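Alanine racemase (Enterococcus faecalis, PDB 3E6E) belongs to the alanine racemase family, which joins an N-terminal TIM-barrel domain to a C-terminal beta-rich domain, and holds the ligand DCS in a pocket completed by both subunits. Local coordinates at residues A[34-40]-A[60-66]; A[83-88]-A[102-106]. The protein carries 1 engineered substitution. All blocks are in the same frame, centred on the assembly; numbering follows the deposited sequence.

Contact 1: residues A[34-40]-A[60-66]; sequences ALFAVVK and ATGFCVA. With DCS (D-[3-hydroxy-2-methyl-5-phosphonooxymethyl-pyridin-4-ylmethyl]-N,O-cycloserylamide), chain D.
The Phe-36 ring lies flat on the backbone of the next strand, with Gly-62 CA over the middle of one face. CA sits 3.3 Å from the ring centroid and only 5° off the ring normal, a CH-pi contact that is possible at this range because Gly-62 has no side chain in the way. At the edge, close to the ring plane, comes the sulfur of Cys-64, 5.3 Å from the centroid. Tyr-201 adds an edge-to-face ring contact. On the opposite side of the sheet, the Phe-63 ring places CD2 4.2 Å from Ala-37 CB, and this layer continues into Ala-52 and Ala-55 of helix 48-56.

Between these two layers the backbones pair in parallel. Gly-62 O receives the N-H of Ala-37 (N to O 3.0 Å), and Ala-37 O in turn receives the N-H of Cys-64. The N-H of Val-39 is donated to Cys-64 O (N to O 2.9 Å). Beside this rung, CB of Val-38 rests on CB of Cys-64, while CG1 of Val-38 meets the C5A methylene of DCS.

Beyond the pairing, Lys-40 packs its aliphatic chain on Ala-66, with CD 3.5 Å from Ala-66 CB. A bend at chi4 (79°) then turns NZ away from the strand to lie 3.6 Å from DCS C4A. The same NZ forms a salt bridge with Asp-315 of the second subunit, which probably helps to place the amine. Adjacent parallel strands with ligand-contacting residues at the C-terminal end of one of them, here Val-38 on strand 34-38 and Lys-40 just beyond it, are characteristic of a TIM barrel, where the pocket opens at the C-terminal mouth of the strands.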
# COMPACT_ATOMS: atom_id res chain seq x y z
N ALA A 34 -9.21 -12.92 -29.04
CA ALA A 34 -9.41 -11.59 -28.49
C ALA A 34 -8.53 -11.33 -27.26
O ALA A 34 -8.25 -12.23 -26.45
CB ALA A 34 -10.87 -11.38 -28.14
N LEU A 35 -8.11 -10.08 -27.12
CA LEU A 35 -7.27 -9.70 -26.00
C LEU A 35 -8.04 -8.88 -25.00
O LEU A 35 -8.55 -7.80 -25.32
CB LEU A 35 -6.06 -8.90 -26.50
CG LEU A 35 -5.01 -8.48 -25.47
CD1 LEU A 35 -5.59 -7.49 -24.47
CD2 LEU A 35 -4.52 -9.70 -24.74
N PHE A 36 -8.16 -9.40 -23.79
CA PHE A 36 -8.84 -8.67 -22.75
C PHE A 36 -7.72 -8.19 -21.85
O PHE A 36 -6.77 -8.94 -21.57
CB PHE A 36 -9.82 -9.57 -21.99
CG PHE A 36 -11.24 -9.48 -22.50
CD1 PHE A 36 -11.51 -9.54 -23.87
CD2 PHE A 36 -12.30 -9.37 -21.62
CE1 PHE A 36 -12.81 -9.48 -24.34
CE2 PHE A 36 -13.62 -9.31 -22.09
CZ PHE A 36 -13.87 -9.36 -23.45
N ALA A 37 -7.83 -6.94 -21.43
CA ALA A 37 -6.83 -6.34 -20.55
C ALA A 37 -7.34 -6.26 -19.12
O ALA A 37 -8.30 -5.55 -18.82
CB ALA A 37 -6.47 -4.94 -21.07
N VAL A 38 -6.70 -7.01 -18.23
CA VAL A 38 -7.08 -6.99 -16.83
C VAL A 38 -6.37 -5.79 -16.21
O VAL A 38 -5.14 -5.69 -16.27
CB VAL A 38 -6.66 -8.30 -16.13
CG1 VAL A 38 -5.39 -8.82 -16.72
CG2 VAL A 38 -6.50 -8.07 -14.64
N VAL A 39 -7.16 -4.86 -15.66
CA VAL A 39 -6.63 -3.64 -15.06
C VAL A 39 -7.08 -3.42 -13.62
O VAL A 39 -7.33 -2.28 -13.22
CB VAL A 39 -7.03 -2.39 -15.87
CG1 VAL A 39 -6.48 -2.48 -17.29
CG2 VAL A 39 -8.55 -2.25 -15.88
N LYS A 40 -7.19 -4.49 -12.85
CA LYS A 40 -7.60 -4.38 -11.46
C LYS A 40 -6.49 -3.80 -10.60
O LYS A 40 -5.40 -3.51 -11.10
CB LYS A 40 -7.99 -5.76 -10.89
CG LYS A 40 -6.95 -6.86 -11.05
CD LYS A 40 -7.54 -8.14 -10.49
CE LYS A 40 -6.67 -9.35 -10.75
NZ LYS A 40 -5.54 -9.45 -9.82
N ALA A 60 -6.92 -4.02 -27.45
CA ALA A 60 -7.81 -4.68 -26.52
C ALA A 60 -9.27 -4.45 -26.92
O ALA A 60 -9.61 -3.41 -27.49
CB ALA A 60 -7.57 -4.16 -25.12
N THR A 61 -10.13 -5.41 -26.61
CA THR A 61 -11.54 -5.29 -26.95
C THR A 61 -12.41 -5.72 -25.78
O THR A 61 -13.59 -6.02 -25.95
CB THR A 61 -11.90 -6.13 -28.20
OG1 THR A 61 -11.62 -7.51 -27.95
CG2 THR A 61 -11.08 -5.66 -29.40
N GLY A 62 -11.81 -5.73 -24.59
CA GLY A 62 -12.53 -6.12 -23.38
C GLY A 62 -11.68 -5.89 -22.14
O GLY A 62 -10.46 -5.72 -22.24
N PHE A 63 -12.31 -5.90 -20.96
CA PHE A 63 -11.60 -5.66 -19.70
C PHE A 63 -11.95 -6.56 -18.52
O PHE A 63 -13.12 -6.90 -18.30
CB PHE A 63 -11.78 -4.20 -19.28
CG PHE A 63 -11.37 -3.24 -20.33
CD1 PHE A 63 -12.29 -2.78 -21.26
CD2 PHE A 63 -10.04 -2.84 -20.44
CE1 PHE A 63 -11.90 -1.94 -22.31
CE2 PHE A 63 -9.63 -2.00 -21.47
CZ PHE A 63 -10.56 -1.55 -22.41
N CYS A 64 -10.92 -6.91 -17.75
CA CYS A 64 -11.05 -7.75 -16.56
C CYS A 64 -10.64 -6.99 -15.31
O CYS A 64 -9.58 -6.36 -15.28
CB CYS A 64 -10.17 -8.98 -16.68
SG CYS A 64 -10.49 -10.01 -18.12
N VAL A 65 -11.47 -7.06 -14.28
CA VAL A 65 -11.20 -6.40 -13.02
C VAL A 65 -11.58 -7.39 -11.93
O VAL A 65 -12.13 -8.45 -12.23
CB VAL A 65 -12.04 -5.12 -12.84
CG1 VAL A 65 -11.72 -4.12 -13.93
CG2 VAL A 65 -13.53 -5.47 -12.84
N ALA A 66 -11.30 -7.05 -10.68
CA ALA A 66 -11.63 -7.94 -9.58
C ALA A 66 -12.90 -7.54 -8.86
O ALA A 66 -13.61 -8.39 -8.35
CB ALA A 66 -10.49 -7.97 -8.59
N1 DCS D . -7.22 -14.08 -15.08
C2 DCS D . -7.60 -14.25 -13.71
C2A DCS D . -8.81 -15.10 -13.33
C3 DCS D . -6.82 -13.62 -12.73
O3 DCS D . -7.12 -13.73 -11.42
C4 DCS D . -5.68 -12.83 -13.15
C4A DCS D . -4.82 -12.15 -12.11
C5 DCS D . -5.37 -12.72 -14.58
C6 DCS D . -6.14 -13.34 -15.50
C5A DCS D . -4.20 -11.93 -15.11
O4P DCS D . -2.99 -12.57 -14.70
P DCS D . -1.52 -12.07 -15.05
O1P DCS D . -1.40 -12.10 -16.49
O2P DCS D . -1.34 -10.72 -14.51
O3P DCS D . -0.58 -13.00 -14.44
N DCS D . -4.26 -13.17 -11.13
CA DCS D . -3.43 -12.78 -10.07
C DCS D . -3.83 -12.69 -8.70
O DCS D . -5.08 -12.94 -8.21
ND DCS D . -2.79 -12.33 -7.99
OG DCS D . -1.71 -12.17 -8.84
CB DCS D . -2.11 -12.44 -10.10

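Contact 2: residues A[83-88]-A[102-106]; sequences ILILSV and LSVTV. With DCS (D-[3-hydroxy-2-methyl-5-phosphonooxymethyl-pyridin-4-ylmethyl]-N,O-cycloserylamide), chain D.
Ser-103 pairs with strand 83-85 through both of its backbone polar atoms: its N-H is donated to Ile-83 O (N to O 2.9 Å), and its carbonyl O accepts the N-H of Ile-85 (N to O 2.9 Å). These two bonds straddle Leu-84 and set the parallel register. The Ser-103 hydroxyl plays no part in that pairing and is hydrogen-bonded to Glu-164.

Ile-83 and Leu-102 lie side by side and point the same way, with CD2 of Leu-102 3.7 Å from CB of Ile-83. Further along, Leu-84 has CG anti to its amide nitrogen (chi1 160°), which carries CD1 over Ser-103 O and on to Thr-105 OG1 at 3.7 Å. The Thr-105 hydroxyl is turned toward Ile-85 O, although the modelled separation is too short to be taken literally. Leu-86 points away from segment 102-106 and places CD1 3.6 Å from DCS C2.

Strands 83-85 and 103-106 are joined by helix 94-99 in a beta-alpha-beta unit, and Leu-97 of that helix packs on Ile-85 and Val-104. Helix 68-76 meets Ile-83, while strand 129-132 flanks 103-106 on its other edge.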
# COMPACT_ATOMS: atom_id res chain seq x y z
N ILE A 83 -16.96 -5.68 -19.91
CA ILE A 83 -16.20 -5.60 -18.67
C ILE A 83 -16.52 -6.82 -17.82
O ILE A 83 -17.61 -6.93 -17.26
CB ILE A 83 -16.57 -4.35 -17.85
CG1 ILE A 83 -16.25 -3.07 -18.63
CG2 ILE A 83 -15.82 -4.37 -16.54
CD1 ILE A 83 -16.64 -1.79 -17.90
N LEU A 84 -15.58 -7.75 -17.73
CA LEU A 84 -15.80 -8.95 -16.93
C LEU A 84 -15.20 -8.86 -15.52
O LEU A 84 -14.04 -8.50 -15.35
CB LEU A 84 -15.22 -10.17 -17.63
CG LEU A 84 -14.97 -11.37 -16.72
CD1 LEU A 84 -16.25 -11.83 -16.09
CD2 LEU A 84 -14.31 -12.47 -17.52
N ILE A 85 -16.01 -9.20 -14.53
CA ILE A 85 -15.58 -9.21 -13.15
C ILE A 85 -15.13 -10.64 -12.93
O ILE A 85 -15.94 -11.57 -13.03
CB ILE A 85 -16.74 -8.86 -12.20
CG1 ILE A 85 -17.29 -7.47 -12.53
CG2 ILE A 85 -16.26 -8.89 -10.75
CD1 ILE A 85 -18.42 -7.03 -11.63
N LEU A 86 -13.84 -10.80 -12.64
CA LEU A 86 -13.21 -12.10 -12.44
C LEU A 86 -13.57 -12.90 -11.20
O LEU A 86 -13.33 -14.10 -11.17
CB LEU A 86 -11.69 -11.95 -12.48
CG LEU A 86 -11.09 -11.52 -13.81
CD1 LEU A 86 -9.60 -11.26 -13.65
CD2 LEU A 86 -11.36 -12.60 -14.85
N SER A 87 -14.11 -12.26 -10.16
CA SER A 87 -14.48 -13.03 -8.98
C SER A 87 -15.98 -13.03 -8.78
O SER A 87 -16.72 -12.43 -9.56
CB SER A 87 -13.82 -12.49 -7.71
OG SER A 87 -14.08 -13.35 -6.59
N VAL A 88 -16.43 -13.73 -7.75
CA VAL A 88 -17.85 -13.77 -7.47
C VAL A 88 -18.26 -12.36 -7.05
O VAL A 88 -17.43 -11.59 -6.56
CB VAL A 88 -18.14 -14.78 -6.35
CG1 VAL A 88 -17.60 -16.13 -6.74
CG2 VAL A 88 -17.49 -14.34 -5.07
N LEU A 102 -22.51 -5.46 -17.09
CA LEU A 102 -21.23 -6.07 -16.80
C LEU A 102 -21.33 -7.58 -16.83
O LEU A 102 -22.37 -8.16 -16.54
CB LEU A 102 -20.77 -5.62 -15.42
CG LEU A 102 -20.83 -4.12 -15.23
CD1 LEU A 102 -20.80 -3.80 -13.76
CD2 LEU A 102 -19.67 -3.47 -15.97
N SER A 103 -20.23 -8.22 -17.20
CA SER A 103 -20.19 -9.66 -17.20
C SER A 103 -19.70 -10.09 -15.82
O SER A 103 -18.81 -9.45 -15.25
CB SER A 103 -19.25 -10.15 -18.29
OG SER A 103 -19.73 -9.76 -19.56
N VAL A 104 -20.28 -11.15 -15.28
CA VAL A 104 -19.91 -11.63 -13.96
C VAL A 104 -19.44 -13.08 -13.97
O VAL A 104 -19.83 -13.87 -14.84
CB VAL A 104 -21.09 -11.55 -12.97
CG1 VAL A 104 -21.63 -10.13 -12.92
CG2 VAL A 104 -22.18 -12.53 -13.39
N THR A 105 -18.61 -13.41 -13.00
CA THR A 105 -18.11 -14.77 -12.87
C THR A 105 -19.08 -15.49 -11.97
O THR A 105 -19.68 -14.88 -11.10
CB THR A 105 -16.70 -14.77 -12.25
OG1 THR A 105 -15.81 -14.02 -13.09
CG2 THR A 105 -16.18 -16.20 -12.10
N VAL A 106 -19.25 -16.78 -12.19
CA VAL A 106 -20.14 -17.59 -11.36
C VAL A 106 -19.47 -18.93 -11.14
O VAL A 106 -19.08 -19.61 -12.09
CB VAL A 106 -21.53 -17.77 -12.05
CG1 VAL A 106 -21.36 -18.04 -13.52
CG2 VAL A 106 -22.28 -18.92 -11.41
N1 DCS D . -7.22 -14.08 -15.08
C2 DCS D . -7.60 -14.25 -13.71
C2A DCS D . -8.81 -15.10 -13.33
C3 DCS D . -6.82 -13.62 -12.73
O3 DCS D . -7.12 -13.73 -11.42
C4 DCS D . -5.68 -12.83 -13.15
C4A DCS D . -4.82 -12.15 -12.11
C5 DCS D . -5.37 -12.72 -14.58
C6 DCS D . -6.14 -13.34 -15.50
C5A DCS D . -4.20 -11.93 -15.11
O4P DCS D . -2.99 -12.57 -14.70
P DCS D . -1.52 -12.07 -15.05
O1P DCS D . -1.40 -12.10 -16.49
O2P DCS D . -1.34 -10.72 -14.51
O3P DCS D . -0.58 -13.00 -14.44
N DCS D . -4.26 -13.17 -11.13
CA DCS D . -3.43 -12.78 -10.07
C DCS D . -3.83 -12.69 -8.70
O DCS D . -5.08 -12.94 -8.21
ND DCS D . -2.79 -12.33 -7.99
OG DCS D . -1.71 -12.17 -8.84
CB DCS D . -2.11 -12.44 -10.10

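In the fold
Contacts 1 and 2 are both buried pairings within one parallel barrel sheet, following each other along the chain. Strands 62-65 and 83-85 are neighbours, probably hydrogen-bonded from Phe-63 O to Leu-84 N and from Val-65 O to Leu-86 N, which makes the four strands continuous. Their chemistry differs. To the shared backbone pairing contact 1, nearer the centre of the chain, adds an aromatic ring, a sulfur and a lysine beside the ligand. Contact 2 is lined by branched aliphatic side chains, Ser-103 pairing through its backbone, and offers DCS an apolar leucine. Both reach the second subunit, contact 1 by a salt bridge and contact 2 by packing. Between them, Cys-64 CB touches Leu-86 CD1.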